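PDB 6IF7: chitin binding protein from Tectaria macrodonta, which binds copper and probably chitin, is insecticidal, and is possibly a lytic polysaccharide monooxygenase of the AA10 family. Local coordinates for residues L122-L127 against Y162-R167; V45-A50 against E56-G61. One frame throughout, in Å; residues are numbered along the deposited sequence.

Interaction 1. Residues L122-L127 against Y162-R167; sequences LKWADL and YVIWQR. With SO4 (sulfate ion), chain E.
Trp124 and Tyr162 form an offset edge-to-face aromatic pair, the edge of the tyrosine turned toward the face of the indole. The six-membered ring of Trp124 and the phenol ring have centroids 5.8 Å apart and planes at 85°, and CH2 of Trp124 comes within 3.8 Å of CE2 of Tyr162. The phenol reaches out because its CG stands anti to the backbone N (chi1 -163°).

CD1 of Leu127 lies 3.8 Å from CD2 of Tyr162 and also touches its CB, while CD1 of Ile164 meets the edge of the indole at CH2 of Trp124, 4.3 Å away.

Trp124 NE1 donates to the carbonyl of Ile58, and the hydroxyl of Tyr162 hydrogen-bonds to the carbonyl O of Leu63. Just ahead of the 3-10 segment 124-126, Lys123 N donates to OD2 of Asp126 (2.7 Å). Apart from the contact, at the other end of the strand, Arg167 NH2 holds O3 of a sulfate ion, probably from the crystallisation liquor, at 3.2 Å; NH1 bonds it weakly, and Glu172 and Asp169 form salt bridges with the guanidinium. A leucine in place of Arg167 would probably leave these two carboxylates without their cationic partner and the sulfate unbound.

With no hydrogen bond between them, loop and strand are joined by apolar ring and aliphatic contacts, while the indole N-H and phenol hydroxyl are satisfied by backbone carbonyls outside the two segments.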
# COMPACT_ATOMS: atom_id res chain seq x y z
N LEU A 122 9.16 2.53 8.04
CA LEU A 122 8.04 1.74 8.53
C LEU A 122 8.51 0.36 8.96
O LEU A 122 9.16 -0.36 8.19
CB LEU A 122 6.97 1.59 7.45
CG LEU A 122 5.61 1.04 7.91
CD1 LEU A 122 4.86 2.02 8.81
CD2 LEU A 122 4.77 0.68 6.68
N LYS A 123 8.14 0.00 10.19
CA LYS A 123 8.53 -1.24 10.86
C LYS A 123 7.23 -1.97 11.13
O LYS A 123 6.19 -1.36 11.12
CB LYS A 123 9.26 -0.92 12.17
CG LYS A 123 10.49 -0.03 11.97
CD LYS A 123 10.91 0.71 13.24
CE LYS A 123 10.03 1.93 13.56
NZ LYS A 123 10.70 2.76 14.60
N TRP A 124 7.28 -3.28 11.35
CA TRP A 124 6.04 -4.03 11.60
C TRP A 124 5.28 -3.52 12.82
O TRP A 124 4.06 -3.43 12.81
CB TRP A 124 6.33 -5.54 11.71
CG TRP A 124 6.48 -6.16 10.37
CD1 TRP A 124 7.66 -6.52 9.74
CD2 TRP A 124 5.43 -6.46 9.44
NE1 TRP A 124 7.39 -7.04 8.49
CE2 TRP A 124 6.03 -7.02 8.29
CE3 TRP A 124 4.02 -6.33 9.49
CZ2 TRP A 124 5.27 -7.44 7.19
CZ3 TRP A 124 3.27 -6.75 8.40
CH2 TRP A 124 3.89 -7.29 7.26
N ALA A 125 6.03 -3.17 13.86
CA ALA A 125 5.48 -2.62 15.11
C ALA A 125 4.82 -1.23 14.97
O ALA A 125 4.07 -0.83 15.85
CB ALA A 125 6.58 -2.58 16.17
N ASP A 126 5.10 -0.51 13.88
CA ASP A 126 4.34 0.73 13.54
C ASP A 126 2.88 0.48 13.13
O ASP A 126 2.05 1.37 13.26
CB ASP A 126 5.06 1.56 12.46
CG ASP A 126 6.48 1.96 12.89
OD1 ASP A 126 6.66 2.37 14.04
OD2 ASP A 126 7.42 1.85 12.09
N LEU A 127 2.55 -0.73 12.66
CA LEU A 127 1.15 -1.07 12.28
C LEU A 127 0.36 -1.65 13.42
O LEU A 127 0.93 -2.30 14.27
CB LEU A 127 1.13 -2.09 11.16
CG LEU A 127 1.75 -1.67 9.83
CD1 LEU A 127 1.75 -2.89 8.93
CD2 LEU A 127 1.00 -0.52 9.18
N TYR A 162 -1.59 -0.13 4.98
CA TYR A 162 -0.84 -1.22 4.40
C TYR A 162 -1.84 -2.31 4.01
O TYR A 162 -2.63 -2.80 4.85
CB TYR A 162 0.16 -1.77 5.39
CG TYR A 162 1.28 -2.62 4.80
CD1 TYR A 162 2.14 -2.12 3.84
CD2 TYR A 162 1.51 -3.91 5.27
CE1 TYR A 162 3.19 -2.88 3.32
CE2 TYR A 162 2.56 -4.68 4.78
CZ TYR A 162 3.40 -4.18 3.81
OH TYR A 162 4.44 -4.96 3.33
N VAL A 163 -1.84 -2.66 2.73
CA VAL A 163 -2.73 -3.68 2.20
C VAL A 163 -1.88 -4.84 1.69
O VAL A 163 -0.96 -4.65 0.88
CB VAL A 163 -3.67 -3.10 1.12
CG1 VAL A 163 -4.65 -4.16 0.61
CG2 VAL A 163 -4.44 -1.95 1.74
N ILE A 164 -2.20 -6.03 2.21
CA ILE A 164 -1.60 -7.27 1.78
C ILE A 164 -2.66 -8.07 1.01
O ILE A 164 -3.72 -8.37 1.55
CB ILE A 164 -1.11 -8.10 3.01
CG1 ILE A 164 -0.14 -7.29 3.85
CG2 ILE A 164 -0.47 -9.40 2.55
CD1 ILE A 164 0.12 -7.86 5.24
N TRP A 165 -2.37 -8.41 -0.24
CA TRP A 165 -3.26 -9.24 -1.09
C TRP A 165 -2.65 -10.63 -1.21
O TRP A 165 -1.71 -10.82 -1.99
CB TRP A 165 -3.41 -8.58 -2.47
CG TRP A 165 -4.37 -9.24 -3.46
CD1 TRP A 165 -5.41 -10.06 -3.17
CD2 TRP A 165 -4.40 -9.04 -4.89
NE1 TRP A 165 -6.07 -10.42 -4.33
CE2 TRP A 165 -5.47 -9.80 -5.39
CE3 TRP A 165 -3.60 -8.30 -5.79
CZ2 TRP A 165 -5.78 -9.84 -6.77
CZ3 TRP A 165 -3.90 -8.36 -7.15
CH2 TRP A 165 -4.99 -9.11 -7.62
N GLN A 166 -3.15 -11.58 -0.42
CA GLN A 166 -2.67 -12.98 -0.45
C GLN A 166 -3.56 -13.82 -1.39
O GLN A 166 -4.77 -13.90 -1.20
CB GLN A 166 -2.64 -13.56 0.98
CG GLN A 166 -2.17 -15.01 1.11
CD GLN A 166 -0.74 -15.26 0.63
OE1 GLN A 166 0.23 -14.92 1.29
NE2 GLN A 166 -0.61 -15.89 -0.53
N ARG A 167 -2.96 -14.41 -2.41
CA ARG A 167 -3.70 -15.34 -3.29
C ARG A 167 -4.02 -16.64 -2.60
O ARG A 167 -3.28 -17.07 -1.72
CB ARG A 167 -2.91 -15.63 -4.57
CG ARG A 167 -2.94 -14.44 -5.49
CD ARG A 167 -2.05 -14.65 -6.68
NE ARG A 167 -2.54 -15.73 -7.52
CZ ARG A 167 -2.02 -16.04 -8.70
NH1 ARG A 167 -1.00 -15.36 -9.21
NH2 ARG A 167 -2.54 -17.04 -9.39
S SO4 E . -0.72 -16.01 -12.69
O1 SO4 E . -0.38 -16.01 -14.14
O2 SO4 E . 0.25 -16.88 -11.97
O3 SO4 E . -2.11 -16.50 -12.49
O4 SO4 E . -0.64 -14.61 -12.20

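Interaction 2. Residues V45-A50 against E56-G61; sequences VNIPNA and ELIPDG
Ile47 and Ala50 close a type I beta turn at the end of the short strand 46-47, through a backbone bond from Ala50 N to Ile47 O (3.2 Å), and this turn faces the end of helix 54-57, with the CA atoms of Ala50 and Leu57 7.4 Å apart.

Ile47 supplies two branches to the contact. Its CG1 is anti to the carbonyl carbon (chi1 -65°), and the extended chain beyond carries CD1 to 3.7 Å from CG1 of Ile58, close to the CD1 of that residue as well. The other branch, CG2, meets CD1 of Leu57 at 4.0 Å. The same leucine methyl rests on the turn backbone, 3.8 Å from CA of Ala50, so one methyl touches both the first and the last residue of the turn.

Strand 173-182 lies behind: Ile47, Ala50 and Ile58 all touch Tyr175. Arg53, in the connection between the segments, bonds to the carbonyls of Asn49 and Ala50, tying the turn to the chain that leads into the helix.

Across the contact itself no hydrogen bond forms; aliphatic side chains, together with the backbone at Ala50, do the joining, which suggests that shape fit, with the Arg53 bonds, holds the helix end to the turn.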
# COMPACT_ATOMS: atom_id res chain seq x y z
N VAL A 45 4.56 -5.32 -6.98
CA VAL A 45 5.24 -5.33 -5.68
C VAL A 45 4.85 -6.64 -4.98
O VAL A 45 4.04 -6.67 -4.05
CB VAL A 45 4.94 -4.07 -4.84
CG1 VAL A 45 5.77 -4.08 -3.57
CG2 VAL A 45 5.21 -2.81 -5.66
N ASN A 46 5.44 -7.73 -5.45
CA ASN A 46 5.07 -9.04 -4.99
C ASN A 46 6.24 -9.83 -4.36
O ASN A 46 7.43 -9.47 -4.46
CB ASN A 46 4.40 -9.82 -6.13
CG ASN A 46 5.37 -10.21 -7.23
OD1 ASN A 46 6.43 -9.66 -7.36
ND2 ASN A 46 4.98 -11.17 -8.02
N ILE A 47 5.85 -10.87 -3.65
CA ILE A 47 6.73 -11.92 -3.19
C ILE A 47 6.03 -13.15 -3.75
O ILE A 47 5.01 -13.58 -3.19
CB ILE A 47 6.81 -11.96 -1.65
CG1 ILE A 47 7.47 -10.67 -1.14
CG2 ILE A 47 7.62 -13.19 -1.17
CD1 ILE A 47 7.62 -10.60 0.36
N PRO A 48 6.54 -13.71 -4.88
CA PRO A 48 5.90 -14.89 -5.53
C PRO A 48 5.78 -16.09 -4.61
O PRO A 48 4.98 -16.97 -4.82
CB PRO A 48 6.86 -15.22 -6.69
CG PRO A 48 7.78 -14.07 -6.83
CD PRO A 48 7.85 -13.40 -5.49
N ASN A 49 6.57 -16.04 -3.56
CA ASN A 49 6.77 -17.07 -2.62
C ASN A 49 6.03 -16.96 -1.28
O ASN A 49 6.18 -17.85 -0.46
CB ASN A 49 8.28 -17.03 -2.32
CG ASN A 49 8.80 -18.33 -1.88
OD1 ASN A 49 8.13 -19.36 -2.09
ND2 ASN A 49 9.98 -18.34 -1.25
N ALA A 50 5.24 -15.91 -1.03
CA ALA A 50 4.90 -15.55 0.37
C ALA A 50 4.32 -16.66 1.22
O ALA A 50 4.85 -16.96 2.28
CB ALA A 50 3.94 -14.37 0.41
N GLU A 56 7.79 -12.59 8.41
CA GLU A 56 9.00 -13.39 8.36
C GLU A 56 9.88 -12.98 7.18
O GLU A 56 11.11 -12.89 7.32
CB GLU A 56 8.58 -14.87 8.25
CG GLU A 56 9.67 -15.93 8.15
CD GLU A 56 9.09 -17.34 7.95
OE1 GLU A 56 7.99 -17.64 8.48
OE2 GLU A 56 9.71 -18.16 7.25
N LEU A 57 9.27 -12.70 6.03
CA LEU A 57 10.00 -12.42 4.79
C LEU A 57 10.25 -10.93 4.54
O LEU A 57 11.03 -10.58 3.69
CB LEU A 57 9.23 -12.99 3.59
CG LEU A 57 9.07 -14.52 3.51
CD1 LEU A 57 8.10 -14.89 2.40
CD2 LEU A 57 10.40 -15.24 3.31
N ILE A 58 9.58 -10.05 5.25
CA ILE A 58 9.73 -8.62 5.02
C ILE A 58 10.36 -7.94 6.24
O ILE A 58 9.70 -7.79 7.27
CB ILE A 58 8.37 -7.98 4.69
CG1 ILE A 58 7.74 -8.69 3.47
CG2 ILE A 58 8.53 -6.48 4.42
CD1 ILE A 58 6.34 -8.22 3.15
N PRO A 59 11.64 -7.51 6.13
CA PRO A 59 12.34 -6.79 7.23
C PRO A 59 11.73 -5.45 7.55
O PRO A 59 11.19 -4.79 6.65
CB PRO A 59 13.75 -6.53 6.66
CG PRO A 59 13.88 -7.41 5.46
CD PRO A 59 12.49 -7.60 4.93
N ASP A 60 11.86 -5.03 8.80
CA ASP A 60 11.51 -3.67 9.20
C ASP A 60 12.27 -2.62 8.34
O ASP A 60 13.41 -2.84 7.93
CB ASP A 60 11.85 -3.44 10.66
CG ASP A 60 10.93 -4.15 11.61
OD1 ASP A 60 9.78 -4.47 11.27
OD2 ASP A 60 11.39 -4.35 12.74
N GLY A 61 11.61 -1.50 8.05
CA GLY A 61 12.15 -0.52 7.09
C GLY A 61 11.97 -0.86 5.61
O GLY A 61 12.29 -0.03 4.75

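How the interactions relate
Interaction 2 closes along the chain before interaction 1 opens, yet their centres are about 10 Å apart, on the same side of the molecule's centre. Both reach the mixed sheet: strand 46-47 pairs with strand 173-182, which in turn runs antiparallel to strand 159-167. Segments 56-61 and 122-127 join the two contacts directly, since the carbonyl of Leu122 probably accepts a hydrogen bond from Gly61 N at 2.7 Å and Asp60 packs against Lys123. The end of helix 54-57 with the chain after it, and the loop 122-127, are thereby fastened to each other as well as to neighbouring strands. The pair thus forms one continuous patch of the LPMO-type core, with interaction 1 away from the annotated copper and glycan sites.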